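Local coordinates for protein alpha-1,2-Mannosidase (Trichoderma reesei, PDB 1HCU) that probably trims alpha-1,2-linked mannose residues from high-mannose N-glycans, as a calcium-dependent glycoside hydrolase of family 47, at residues Phe247-Ile252 / Gly313-Leu318; Thr291-Tyr296 / Ile333-Ser338; Leu308-Gly313 / Pro392-Ser397; Trp453-Leu458 / Asn484-Pro489. One frame throughout, in Å; residues are numbered along the deposited sequence.

Interaction 1: residues Phe247-Ile252 / Gly313-Leu318; sequences FYEYLI and GGNFIL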
loop_
_atom_site.group_PDB
_atom_site.type_symbol
_atom_site.label_atom_id
_atom_site.label_comp_id
_atom_site.label_asym_id
_atom_site.label_seq_id
_atom_site.Cartn_x
_atom_site.Cartn_y
_atom_site.Cartn_z
ATOM N N PHE A 247 -5.701 -0.578 7.775
ATOM C CA PHE A 247 -7.025 -0.774 8.376
ATOM C C PHE A 247 -7.899 0.469 8.165
ATOM O O PHE A 247 -9.035 0.364 7.701
ATOM C CB PHE A 247 -6.923 -1.060 9.877
ATOM C CG PHE A 247 -8.210 -0.816 10.615
ATOM C CD1 PHE A 247 -8.372 0.318 11.397
ATOM C CD2 PHE A 247 -9.293 -1.671 10.439
ATOM C CE1 PHE A 247 -9.606 0.609 11.992
ATOM C CE2 PHE A 247 -10.525 -1.394 11.025
ATOM C CZ PHE A 247 -10.684 -0.249 11.802
ATOM N N TYR A 248 -7.366 1.635 8.531
ATOM C CA TYR A 248 -8.076 2.900 8.355
ATOM C C TYR A 248 -8.311 3.137 6.868
ATOM O O TYR A 248 -9.373 3.619 6.470
ATOM C CB TYR A 248 -7.259 4.067 8.928
ATOM C CG TYR A 248 -7.153 4.047 10.436
ATOM C CD1 TYR A 248 -5.925 4.223 11.072
ATOM C CD2 TYR A 248 -8.276 3.820 11.222
ATOM C CE1 TYR A 248 -5.822 4.167 12.456
ATOM C CE2 TYR A 248 -8.186 3.763 12.601
ATOM C CZ TYR A 248 -6.958 3.933 13.211
ATOM O OH TYR A 248 -6.870 3.850 14.580
ATOM N N GLU A 249 -7.315 2.782 6.057
ATOM C CA GLU A 249 -7.384 2.941 4.604
ATOM C C GLU A 249 -8.584 2.208 3.996
ATOM O O GLU A 249 -9.355 2.793 3.231
ATOM C CB GLU A 249 -6.083 2.421 3.952
ATOM C CG GLU A 249 -5.969 2.583 2.423
ATOM C CD GLU A 249 -4.719 1.897 1.838
ATOM O OE1 GLU A 249 -4.586 1.823 0.590
ATOM O OE2 GLU A 249 -3.868 1.431 2.627
ATOM N N TYR A 250 -8.740 0.928 4.325
ATOM C CA TYR A 250 -9.830 0.137 3.761
ATOM C C TYR A 250 -11.218 0.539 4.242
ATOM O O TYR A 250 -12.217 0.222 3.601
ATOM C CB TYR A 250 -9.603 -1.362 4.012
ATOM C CG TYR A 250 -8.726 -2.045 2.971
ATOM C CD1 TYR A 250 -8.530 -3.433 2.991
ATOM C CD2 TYR A 250 -8.063 -1.307 1.994
ATOM C CE1 TYR A 250 -7.684 -4.063 2.065
ATOM C CE2 TYR A 250 -7.215 -1.931 1.062
ATOM C CZ TYR A 250 -7.027 -3.299 1.106
ATOM O OH TYR A 250 -6.152 -3.880 0.220
ATOM N N LEU A 251 -11.279 1.244 5.363
ATOM C CA LEU A 251 -12.550 1.695 5.897
ATOM C C LEU A 251 -13.255 2.608 4.892
ATOM O O LEU A 251 -14.420 2.386 4.543
ATOM C CB LEU A 251 -12.322 2.444 7.204
ATOM C CG LEU A 251 -12.844 1.871 8.526
ATOM C CD1 LEU A 251 -12.768 0.371 8.594
ATOM C CD2 LEU A 251 -12.026 2.501 9.631
ATOM N N ILE A 252 -12.548 3.628 4.418
ATOM C CA ILE A 252 -13.132 4.552 3.456
ATOM C C ILE A 252 -13.183 3.923 2.061
ATOM O O ILE A 252 -14.072 4.238 1.266
ATOM C CB ILE A 252 -12.331 5.879 3.400
ATOM C CG1 ILE A 252 -13.056 6.909 2.527
ATOM C CG2 ILE A 252 -10.938 5.615 2.869
ATOM C CD1 ILE A 252 -14.401 7.342 3.065
ATOM N N GLY A 313 -1.722 10.996 3.266
ATOM C CA GLY A 313 -2.174 12.122 2.468
ATOM C C GLY A 313 -3.204 11.761 1.418
ATOM O O GLY A 313 -4.234 12.431 1.268
ATOM N N GLY A 314 -2.925 10.696 0.682
ATOM C CA GLY A 314 -3.843 10.261 -0.347
ATOM C C GLY A 314 -5.138 9.743 0.244
ATOM O O GLY A 314 -6.210 9.934 -0.340
ATOM N N ASN A 315 -5.057 9.104 1.408
ATOM C CA ASN A 315 -6.264 8.565 2.017
ATOM C C ASN A 315 -7.238 9.660 2.454
ATOM O O ASN A 315 -8.439 9.549 2.198
ATOM C CB ASN A 315 -5.926 7.659 3.204
ATOM C CG ASN A 315 -7.051 6.702 3.528
ATOM O OD1 ASN A 315 -7.493 5.940 2.663
ATOM N ND2 ASN A 315 -7.523 6.730 4.764
ATOM N N PHE A 316 -6.730 10.708 3.108
ATOM C CA PHE A 316 -7.584 11.814 3.542
ATOM C C PHE A 316 -8.210 12.492 2.329
ATOM O O PHE A 316 -9.375 12.899 2.364
ATOM C CB PHE A 316 -6.788 12.849 4.353
ATOM C CG PHE A 316 -6.763 12.567 5.830
ATOM C CD1 PHE A 316 -5.877 11.636 6.366
ATOM C CD2 PHE A 316 -7.668 13.197 6.678
ATOM C CE1 PHE A 316 -5.895 11.337 7.723
ATOM C CE2 PHE A 316 -7.696 12.906 8.045
ATOM C CZ PHE A 316 -6.806 11.972 8.568
ATOM N N ILE A 317 -7.420 12.607 1.264
ATOM C CA ILE A 317 -7.880 13.202 0.019
ATOM C C ILE A 317 -9.007 12.340 -0.527
ATOM O O ILE A 317 -10.080 12.862 -0.860
ATOM C CB ILE A 317 -6.732 13.296 -1.027
ATOM C CG1 ILE A 317 -5.771 14.418 -0.632
ATOM C CG2 ILE A 317 -7.294 13.548 -2.419
ATOM C CD1 ILE A 317 -4.475 14.423 -1.399
ATOM N N LEU A 318 -8.782 11.026 -0.600
ATOM C CA LEU A 318 -9.817 10.123 -1.100
ATOM C C LEU A 318 -11.111 10.311 -0.321
ATOM O O LEU A 318 -12.192 10.424 -0.909
ATOM C CB LEU A 318 -9.376 8.672 -0.990
ATOM C CG LEU A 318 -10.426 7.644 -1.421
ATOM C CD1 LEU A 318 -10.964 7.973 -2.817
ATOM C CD2 LEU A 318 -9.799 6.269 -1.406
#
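N315 reaches across from helix 312-323 and lays its amide between E249 and I252 of helix 245-257. Van der Waals packing carries this contact: N315 CG lies 3.9 Å from E249 CA and 4.1 Å from I252 CG2. With CG swung anti to its own backbone N (chi1 -159°), N315 sends the amide straight into the gap between the two helices. I252 and N315 lie alongside each other but run opposite ways, and I252 touches through its CG2 branch. One turn further along, the same CG2 meets L318 CD2 at 4.5 Å, a looser apolar touch. The I252 side chain also leans on W269.

The two short helical segments run almost parallel, 22° apart, with their axes 10.1 Å from each other. That arrangement is consistent with neighbouring helices in the inner ring of the (alpha/alpha)7 barrel of family 47. N315 spans this separation, its amide meeting the backbone of the other helix at E249 CA.

No hydrogen bond links the segments, and the carboxylate of E249 is engaged elsewhere. E249 offers N315 its aliphatic part, and the carboxylate and amide planes stand 73° apart. Its extended chain carries the carboxylate away from helix 312-323: OE1 forms a salt bridge with K253, and OE2 is hydrogen-bonded to OG1 of T485, a calcium ligand.

Aromatic packing borders the contact. Y248 stacks its ring on W240, which F316 of the other helix also meets, and the Y248 hydroxyl has a weak hydrogen bond to that of Y296.

Interaction 2: residues Thr291-Tyr296 / Ile333-Ser338; sequences TFLSSY and IKLASS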
loop_
_atom_site.group_PDB
_atom_site.type_symbol
_atom_site.label_atom_id
_atom_site.label_comp_id
_atom_site.label_asym_id
_atom_site.label_seq_id
_atom_site.Cartn_x
_atom_site.Cartn_y
_atom_site.Cartn_z
ATOM N N THR A 291 3.620 19.382 8.831
ATOM C CA THR A 291 2.697 18.592 9.612
ATOM C C THR A 291 2.910 17.102 9.373
ATOM O O THR A 291 2.792 16.631 8.240
ATOM C CB THR A 291 1.239 18.929 9.268
ATOM O OG1 THR A 291 0.975 20.305 9.579
ATOM C CG2 THR A 291 0.296 18.043 10.076
ATOM N N PHE A 292 3.221 16.369 10.442
ATOM C CA PHE A 292 3.422 14.919 10.377
ATOM C C PHE A 292 2.423 14.233 11.310
ATOM O O PHE A 292 1.790 14.882 12.141
ATOM C CB PHE A 292 4.842 14.525 10.824
ATOM C CG PHE A 292 5.936 15.086 9.957
ATOM C CD1 PHE A 292 5.958 14.835 8.584
ATOM C CD2 PHE A 292 6.935 15.886 10.508
ATOM C CE1 PHE A 292 6.957 15.375 7.778
ATOM C CE2 PHE A 292 7.941 16.432 9.706
ATOM C CZ PHE A 292 7.951 16.178 8.343
ATOM N N LEU A 293 2.291 12.917 11.175
ATOM C CA LEU A 293 1.383 12.161 12.031
ATOM C C LEU A 293 2.181 11.439 13.120
ATOM O O LEU A 293 3.119 10.683 12.823
ATOM C CB LEU A 293 0.576 11.143 11.206
ATOM C CG LEU A 293 -0.395 11.716 10.158
ATOM C CD1 LEU A 293 -1.288 10.612 9.569
ATOM C CD2 LEU A 293 -1.254 12.776 10.816
ATOM N N SER A 294 1.822 11.691 14.379
ATOM C CA SER A 294 2.485 11.045 15.510
ATOM C C SER A 294 1.797 9.710 15.756
ATOM O O SER A 294 0.690 9.481 15.262
ATOM C CB SER A 294 2.357 11.888 16.788
ATOM O OG SER A 294 3.090 13.099 16.713
ATOM N N SER A 295 2.460 8.837 16.510
ATOM C CA SER A 295 1.898 7.544 16.872
ATOM C C SER A 295 1.265 7.812 18.226
ATOM O O SER A 295 1.483 8.880 18.808
ATOM C CB SER A 295 2.995 6.492 17.018
ATOM O OG SER A 295 3.873 6.840 18.072
ATOM N N TYR A 296 0.501 6.859 18.747
ATOM C CA TYR A 296 -0.155 7.078 20.028
ATOM C C TYR A 296 -0.296 5.843 20.889
ATOM O O TYR A 296 -0.222 4.714 20.410
ATOM C CB TYR A 296 -1.543 7.696 19.804
ATOM C CG TYR A 296 -2.506 6.787 19.067
ATOM C CD1 TYR A 296 -3.252 5.818 19.750
ATOM C CD2 TYR A 296 -2.646 6.865 17.678
ATOM C CE1 TYR A 296 -4.113 4.941 19.060
ATOM C CE2 TYR A 296 -3.499 5.998 16.987
ATOM C CZ TYR A 296 -4.227 5.039 17.686
ATOM O OH TYR A 296 -5.046 4.179 17.003
ATOM N N ILE A 333 -3.705 17.278 1.563
ATOM C CA ILE A 333 -2.751 18.047 0.761
ATOM C C ILE A 333 -1.550 18.454 1.621
ATOM O O ILE A 333 -0.401 18.400 1.179
ATOM C CB ILE A 333 -3.403 19.339 0.185
ATOM C CG1 ILE A 333 -4.458 18.974 -0.865
ATOM C CG2 ILE A 333 -2.350 20.236 -0.443
ATOM C CD1 ILE A 333 -3.914 18.147 -2.014
ATOM N N LYS A 334 -1.831 18.855 2.855
ATOM C CA LYS A 334 -0.795 19.271 3.790
ATOM C C LYS A 334 0.100 18.080 4.114
ATOM O O LYS A 334 1.319 18.208 4.220
ATOM C CB LYS A 334 -1.442 19.823 5.071
ATOM C CG LYS A 334 -0.467 20.197 6.181
ATOM C CD LYS A 334 0.574 21.191 5.683
ATOM C CE LYS A 334 1.697 21.393 6.685
ATOM N NZ LYS A 334 1.333 22.308 7.802
ATOM N N LEU A 335 -0.516 16.914 4.247
ATOM C CA LEU A 335 0.211 15.694 4.567
ATOM C C LEU A 335 1.130 15.287 3.418
ATOM O O LEU A 335 2.303 14.973 3.625
ATOM C CB LEU A 335 -0.784 14.573 4.865
ATOM C CG LEU A 335 -0.786 13.915 6.249
ATOM C CD1 LEU A 335 -0.584 14.945 7.354
ATOM C CD2 LEU A 335 -2.108 13.172 6.423
ATOM N N ALA A 336 0.590 15.290 2.208
ATOM C CA ALA A 336 1.360 14.919 1.036
ATOM C C ALA A 336 2.571 15.841 0.914
ATOM O O ALA A 336 3.692 15.398 0.654
ATOM C CB ALA A 336 0.488 15.023 -0.205
ATOM N N SER A 337 2.332 17.130 1.126
ATOM C CA SER A 337 3.364 18.150 1.049
ATOM C C SER A 337 4.422 17.993 2.132
ATOM O O SER A 337 5.623 18.069 1.858
ATOM C CB SER A 337 2.722 19.532 1.167
ATOM O OG SER A 337 3.705 20.541 1.230
ATOM N N SER A 338 3.980 17.774 3.364
ATOM C CA SER A 338 4.913 17.633 4.471
ATOM C C SER A 338 5.825 16.430 4.322
ATOM O O SER A 338 7.032 16.530 4.538
ATOM C CB SER A 338 4.154 17.552 5.795
ATOM O OG SER A 338 3.676 18.828 6.170
#
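S338 turns its hydroxyl at the residue just before the strand: T291 N donates to S338 OG over 2.7 Å, and the N-H points almost exactly at the acceptor (169°). OG lies beside the backbone N of S338 and anti to its carbonyl carbon (chi1 -75°), which puts it next to T291 N.

One turn earlier on the helix, K334 crosses the T291 side chain at about a right angle. Bends at chi2 and chi4 fold the lysine back over T291, which brings K334 CE within 3.5 Å of T291 N. The ammonium end is modelled with K334 NZ 2.7 Å from T291 OG1 as a hydrogen bond, although the position of that hydroxyl is less certain. K334 NZ also has a weak hydrogen bond to D289 O.

F292 starts off away from the helix, yet its ring comes back to it edge-on. F292 CE1 lies 3.4 Å from S338 O, and this oxygen sits near the ring plane, not over a face. L293 and L335 supply the apolar part. Their side chains also cross at about a right angle, both methyl branches taking part: L293 CD1 meets L335 CD2 at 4.1 Å, and L293 CD2 meets L335 CD1 at the same distance.

Here the antiparallel sheet packs on helix 326-344 through the residues that open strand 292-297. This strand pairs with strands 281-282, 237-238 and 300-306, while helix 326-344 also binds L293 N through the Y339 hydroxyl. That helix in turn rests on helix 312-323, where L335 touches F316, and on helix 393-405.

Interaction 3: residues Leu308-Gly313 / Pro392-Ser397; sequences LASFGG and PETLES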
loop_
_atom_site.group_PDB
_atom_site.type_symbol
_atom_site.label_atom_id
_atom_site.label_comp_id
_atom_site.label_asym_id
_atom_site.label_seq_id
_atom_site.Cartn_x
_atom_site.Cartn_y
_atom_site.Cartn_z
ATOM N N LEU A 308 5.990 4.681 5.600
ATOM C CA LEU A 308 4.708 3.964 5.533
ATOM C C LEU A 308 3.538 4.908 5.778
ATOM O O LEU A 308 2.524 4.845 5.080
ATOM C CB LEU A 308 4.656 2.811 6.554
ATOM C CG LEU A 308 5.532 1.577 6.300
ATOM C CD1 LEU A 308 5.395 0.599 7.467
ATOM C CD2 LEU A 308 5.119 0.905 4.992
ATOM N N ALA A 309 3.683 5.792 6.762
ATOM C CA ALA A 309 2.614 6.737 7.085
ATOM C C ALA A 309 2.401 7.810 6.019
ATOM O O ALA A 309 1.407 8.532 6.062
ATOM C CB ALA A 309 2.888 7.402 8.424
ATOM N N SER A 310 3.314 7.918 5.058
ATOM C CA SER A 310 3.153 8.950 4.045
ATOM C C SER A 310 1.991 8.679 3.086
ATOM O O SER A 310 1.650 9.531 2.269
ATOM C CB SER A 310 4.452 9.145 3.255
ATOM O OG SER A 310 4.736 8.024 2.442
ATOM N N PHE A 311 1.381 7.503 3.187
ATOM C CA PHE A 311 0.258 7.150 2.315
ATOM C C PHE A 311 -0.985 7.892 2.817
ATOM O O PHE A 311 -1.971 8.043 2.098
ATOM C CB PHE A 311 -0.013 5.641 2.372
ATOM C CG PHE A 311 -1.044 5.258 3.402
ATOM C CD1 PHE A 311 -2.363 5.030 3.028
ATOM C CD2 PHE A 311 -0.716 5.218 4.754
ATOM C CE1 PHE A 311 -3.344 4.774 3.985
ATOM C CE2 PHE A 311 -1.682 4.968 5.717
ATOM C CZ PHE A 311 -3.002 4.744 5.332
ATOM N N GLY A 312 -0.922 8.339 4.067
ATOM C CA GLY A 312 -2.033 9.047 4.677
ATOM C C GLY A 312 -2.600 10.182 3.846
ATOM O O GLY A 312 -3.820 10.314 3.727
ATOM N N GLY A 313 -1.722 10.996 3.266
ATOM C CA GLY A 313 -2.174 12.122 2.468
ATOM C C GLY A 313 -3.204 11.761 1.418
ATOM O O GLY A 313 -4.234 12.431 1.268
ATOM N N PRO A 392 6.274 3.051 -2.193
ATOM C CA PRO A 392 5.513 3.963 -3.044
ATOM C C PRO A 392 4.598 4.976 -2.362
ATOM O O PRO A 392 4.045 5.856 -3.027
ATOM C CB PRO A 392 4.703 2.997 -3.878
ATOM C CG PRO A 392 4.250 2.012 -2.793
ATOM C CD PRO A 392 5.476 1.848 -1.880
ATOM N N GLU A 393 4.433 4.858 -1.053
ATOM C CA GLU A 393 3.519 5.732 -0.333
ATOM C C GLU A 393 3.528 7.220 -0.661
ATOM O O GLU A 393 2.473 7.839 -0.732
ATOM C CB GLU A 393 3.699 5.547 1.172
ATOM C CG GLU A 393 3.338 4.154 1.653
ATOM C CD GLU A 393 4.460 3.158 1.446
ATOM O OE1 GLU A 393 4.213 1.949 1.608
ATOM O OE2 GLU A 393 5.585 3.581 1.132
ATOM N N THR A 394 4.704 7.802 -0.854
ATOM C CA THR A 394 4.791 9.223 -1.145
ATOM C C THR A 394 4.325 9.552 -2.565
ATOM O O THR A 394 3.569 10.516 -2.775
ATOM C CB THR A 394 6.224 9.713 -0.883
ATOM O OG1 THR A 394 6.504 9.584 0.517
ATOM C CG2 THR A 394 6.392 11.162 -1.295
ATOM N N LEU A 395 4.762 8.741 -3.527
ATOM C CA LEU A 395 4.354 8.915 -4.912
ATOM C C LEU A 395 2.842 8.723 -4.942
ATOM O O LEU A 395 2.132 9.351 -5.732
ATOM C CB LEU A 395 5.029 7.870 -5.801
ATOM C CG LEU A 395 6.531 8.070 -6.012
ATOM C CD1 LEU A 395 7.139 6.756 -6.459
ATOM C CD2 LEU A 395 6.779 9.184 -7.046
ATOM N N GLU A 396 2.356 7.857 -4.057
ATOM C CA GLU A 396 0.928 7.589 -3.961
ATOM C C GLU A 396 0.207 8.862 -3.534
ATOM O O GLU A 396 -0.731 9.304 -4.197
ATOM C CB GLU A 396 0.660 6.485 -2.931
ATOM C CG GLU A 396 -0.795 6.044 -2.802
ATOM C CD GLU A 396 -0.949 4.918 -1.790
ATOM O OE1 GLU A 396 0.058 4.230 -1.529
ATOM O OE2 GLU A 396 -2.063 4.711 -1.262
ATOM N N SER A 397 0.650 9.459 -2.433
ATOM C CA SER A 397 -0.007 10.664 -1.953
ATOM C C SER A 397 0.089 11.836 -2.924
ATOM O O SER A 397 -0.877 12.580 -3.090
ATOM C CB SER A 397 0.525 11.044 -0.572
ATOM O OG SER A 397 0.088 10.088 0.380
HETATM O O HOH W 1 -3.246 6.814 0.011
#
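S397 gives its hydroxyl proton to S310 O in a short bond, OG to O 2.5 Å, lying in the carbonyl plane with a C=O...donor angle of 146°. S397 OG in turn accepts from G314 N. S310 O and G314 N stand too far apart for the usual backbone bond between residues four apart, and the serine hydroxyl is inserted between them. G313, without a side chain, faces S397 and lets helix 393-405 come this near.

S310 OG is likewise used twice. It accepts from T394 OG1 at 3.0 Å and is hydrogen-bonded to H307 O. To get there it takes the position between backbone N and carbonyl carbon (chi1 69°), where it also presses on E393 CB.

A water bridges F311 and E396. Water 1 donates to F311 O and to E396 OE2, both at 2.7 Å, and OE2 lies at the edge of the F311 ring.

E393, a predicted active-site residue, bends at chi2 (82°) and runs alongside L308, pointing the same way. Its OE1 meets L308 CD2 at 3.7 Å, while OE2 has a weak hydrogen bond with H307 ND1.

The turn thus has its S310 and F311 carbonyls, and the helix after it its G314 amide, served by a partner helix and a water. This probably fixes the turn relative to helix 393-405, at whose start E393 sits.

Interaction 4: residues Trp453-Leu458 / Asn484-Pro489; sequences WFAEAL and NTEAHP. With CA (calcium ion), chain H.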
loop_
_atom_site.group_PDB
_atom_site.type_symbol
_atom_site.label_atom_id
_atom_site.label_comp_id
_atom_site.label_asym_id
_atom_site.label_seq_id
_atom_site.Cartn_x
_atom_site.Cartn_y
_atom_site.Cartn_z
ATOM N N TRP A 453 7.514 -2.559 -6.207
ATOM C CA TRP A 453 8.173 -1.587 -7.073
ATOM C C TRP A 453 7.365 -1.645 -8.374
ATOM O O TRP A 453 6.993 -0.614 -8.934
ATOM C CB TRP A 453 9.623 -1.995 -7.309
ATOM C CG TRP A 453 10.338 -1.248 -8.402
ATOM C CD1 TRP A 453 10.926 -1.793 -9.506
ATOM C CD2 TRP A 453 10.600 0.164 -8.466
ATOM N NE1 TRP A 453 11.542 -0.815 -10.252
ATOM C CE2 TRP A 453 11.358 0.394 -9.636
ATOM C CE3 TRP A 453 10.273 1.253 -7.646
ATOM C CZ2 TRP A 453 11.795 1.669 -10.009
ATOM C CZ3 TRP A 453 10.706 2.521 -8.016
ATOM C CH2 TRP A 453 11.461 2.718 -9.191
ATOM N N PHE A 454 7.068 -2.864 -8.824
ATOM C CA PHE A 454 6.287 -3.087 -10.037
ATOM C C PHE A 454 4.828 -2.666 -9.895
ATOM O O PHE A 454 4.280 -1.976 -10.754
ATOM C CB PHE A 454 6.282 -4.571 -10.432
ATOM C CG PHE A 454 7.566 -5.052 -11.027
ATOM C CD1 PHE A 454 8.392 -5.922 -10.321
ATOM C CD2 PHE A 454 7.951 -4.645 -12.301
ATOM C CE1 PHE A 454 9.578 -6.380 -10.872
ATOM C CE2 PHE A 454 9.138 -5.097 -12.863
ATOM C CZ PHE A 454 9.954 -5.965 -12.149
ATOM N N ALA A 455 4.203 -3.088 -8.803
ATOM C CA ALA A 455 2.793 -2.808 -8.581
ATOM C C ALA A 455 2.407 -1.405 -8.150
ATOM O O ALA A 455 1.368 -0.891 -8.565
ATOM C CB ALA A 455 2.234 -3.809 -7.573
ATOM N N GLU A 456 3.243 -0.782 -7.330
ATOM C CA GLU A 456 2.900 0.525 -6.785
ATOM C C GLU A 456 3.704 1.749 -7.201
ATOM O O GLU A 456 3.173 2.676 -7.799
ATOM C CB GLU A 456 2.913 0.432 -5.260
ATOM C CG GLU A 456 2.056 -0.682 -4.686
ATOM C CD GLU A 456 1.862 -0.526 -3.182
ATOM O OE1 GLU A 456 2.472 -1.297 -2.408
ATOM O OE2 GLU A 456 1.105 0.382 -2.781
ATOM N N ALA A 457 4.979 1.774 -6.845
ATOM C CA ALA A 457 5.797 2.920 -7.181
ATOM C C ALA A 457 5.705 3.281 -8.660
ATOM O O ALA A 457 5.415 4.424 -9.000
ATOM C CB ALA A 457 7.237 2.670 -6.787
ATOM N N LEU A 458 5.927 2.308 -9.540
ATOM C CA LEU A 458 5.886 2.578 -10.980
ATOM C C LEU A 458 4.472 2.844 -11.506
ATOM O O LEU A 458 4.291 3.552 -12.498
ATOM C CB LEU A 458 6.549 1.422 -11.748
ATOM C CG LEU A 458 8.073 1.299 -11.547
ATOM C CD1 LEU A 458 8.610 0.052 -12.264
ATOM C CD2 LEU A 458 8.761 2.543 -12.100
ATOM N N ASN A 484 -6.554 -1.166 -4.152
ATOM C CA ASN A 484 -6.390 -1.942 -2.936
ATOM C C ASN A 484 -5.081 -1.415 -2.353
ATOM O O ASN A 484 -4.452 -0.542 -2.946
ATOM C CB ASN A 484 -6.335 -3.452 -3.251
ATOM C CG ASN A 484 -4.918 -3.984 -3.419
ATOM O OD1 ASN A 484 -4.063 -3.355 -4.041
ATOM N ND2 ASN A 484 -4.677 -5.166 -2.876
ATOM N N THR A 485 -4.662 -1.928 -1.208
ATOM C CA THR A 485 -3.445 -1.419 -0.589
ATOM C C THR A 485 -2.151 -1.645 -1.382
ATOM O O THR A 485 -1.154 -0.984 -1.131
ATOM C CB THR A 485 -3.298 -1.990 0.833
ATOM O OG1 THR A 485 -2.781 -0.973 1.688
ATOM C CG2 THR A 485 -2.369 -3.190 0.854
ATOM N N GLU A 486 -2.167 -2.564 -2.342
ATOM C CA GLU A 486 -0.971 -2.845 -3.140
ATOM C C GLU A 486 -1.155 -2.253 -4.541
ATOM O O GLU A 486 -0.670 -2.792 -5.537
ATOM C CB GLU A 486 -0.739 -4.364 -3.231
ATOM C CG GLU A 486 0.622 -4.780 -3.781
ATOM C CD GLU A 486 1.735 -4.735 -2.732
ATOM O OE1 GLU A 486 1.499 -4.230 -1.614
ATOM O OE2 GLU A 486 2.854 -5.210 -3.039
ATOM N N ALA A 487 -1.888 -1.152 -4.603
ATOM C CA ALA A 487 -2.142 -0.463 -5.858
ATOM C C ALA A 487 -2.830 -1.316 -6.918
ATOM O O ALA A 487 -2.603 -1.119 -8.109
ATOM C CB ALA A 487 -0.832 0.092 -6.410
ATOM N N HIS A 488 -3.659 -2.266 -6.496
ATOM C CA HIS A 488 -4.394 -3.101 -7.449
ATOM C C HIS A 488 -5.838 -2.612 -7.488
ATOM O O HIS A 488 -6.593 -2.813 -6.544
ATOM C CB HIS A 488 -4.341 -4.577 -7.047
ATOM C CG HIS A 488 -2.954 -5.138 -7.025
ATOM N ND1 HIS A 488 -2.079 -4.989 -8.077
ATOM C CD2 HIS A 488 -2.281 -5.819 -6.068
ATOM C CE1 HIS A 488 -0.923 -5.550 -7.770
ATOM N NE2 HIS A 488 -1.020 -6.060 -6.557
ATOM N N PRO A 489 -6.236 -1.959 -8.589
ATOM C CA PRO A 489 -7.590 -1.421 -8.769
ATOM C C PRO A 489 -8.686 -2.447 -9.060
ATOM O O PRO A 489 -8.570 -3.230 -9.997
ATOM C CB PRO A 489 -7.403 -0.451 -9.929
ATOM C CG PRO A 489 -6.411 -1.182 -10.783
ATOM C CD PRO A 489 -5.390 -1.638 -9.753
HETATM CA CA CA H . -0.277 0.289 1.101
HETATM O O HOH W 2 -1.670 1.369 -2.718
HETATM O O HOH W 3 1.277 1.786 -0.625
HETATM O O HOH W 4 0.242 -2.151 2.473
HETATM O O HOH W 5 1.993 0.244 2.703
HETATM O O HOH W 6 -1.073 1.920 3.135
#
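E456 and E486 bring two carboxylate oxygens close together with no proton donor between them: E456 OE1 lies 3.2 Å from E486 OE1. The chains cross at about a right angle, their carboxylate planes 39° apart. E456 gets there with CG anti to its carbonyl carbon (chi1 -53°) and the chain extended beyond. The neighbouring calcium ion probably offsets part of this negative charge. It is bound by T485 O at 2.7 Å, by T485 OG1 at 2.9 Å and by four waters, one of which, water 3, also lies 2.6 Å from E456 OE2. E456 is therefore a second-shell partner of the metal.

The helix is unusual here too, widening into a pi-type turn at 453-457. Beside it, A487 CB packs 3.5 Å from E456 CG, and A455 CB touches H488 CE1 at 3.6 Å.

N484 ties the loop to itself. Its OD1 takes E486 N, making an Asx turn, and H488 N from the opposite face of the amide plane, each at 2.7 Å. E486 O sits over the centre of one face of the H488 imidazole, which is hydrogen-bonded to D60 (NE2) and D63 (ND1).

Residues 484-489 link strands 481-483 and 489-491, consistent with the hairpin that plugs the barrel in family 47 enzymes. Helix 451-465 covers one flank and helix 98-117 packs on T485, E486 and H488, while Y250 OH of helix 245-257 is hydrogen-bonded to T485 N.

All four contacts are buried, but they move from wall to centre. Interaction 2, its centre about 17 Å from that of the chain, lies furthest out and joins sheet to helix with a partly exposed lysine at its rim. Interactions 1 and 3 share G313 and helix 312-323: the first is packing without hydrogen bonds, the second hydroxyl and water bonding. They meet at the start of that helix. Interaction 4, its centre about 7 Å from that of the chain, is the most charged and holds the calcium ion. Interaction 1 touches it on the side of helix 245-257, and P392 of interaction 3 packs against E456. Interactions 2 and 4 do not touch.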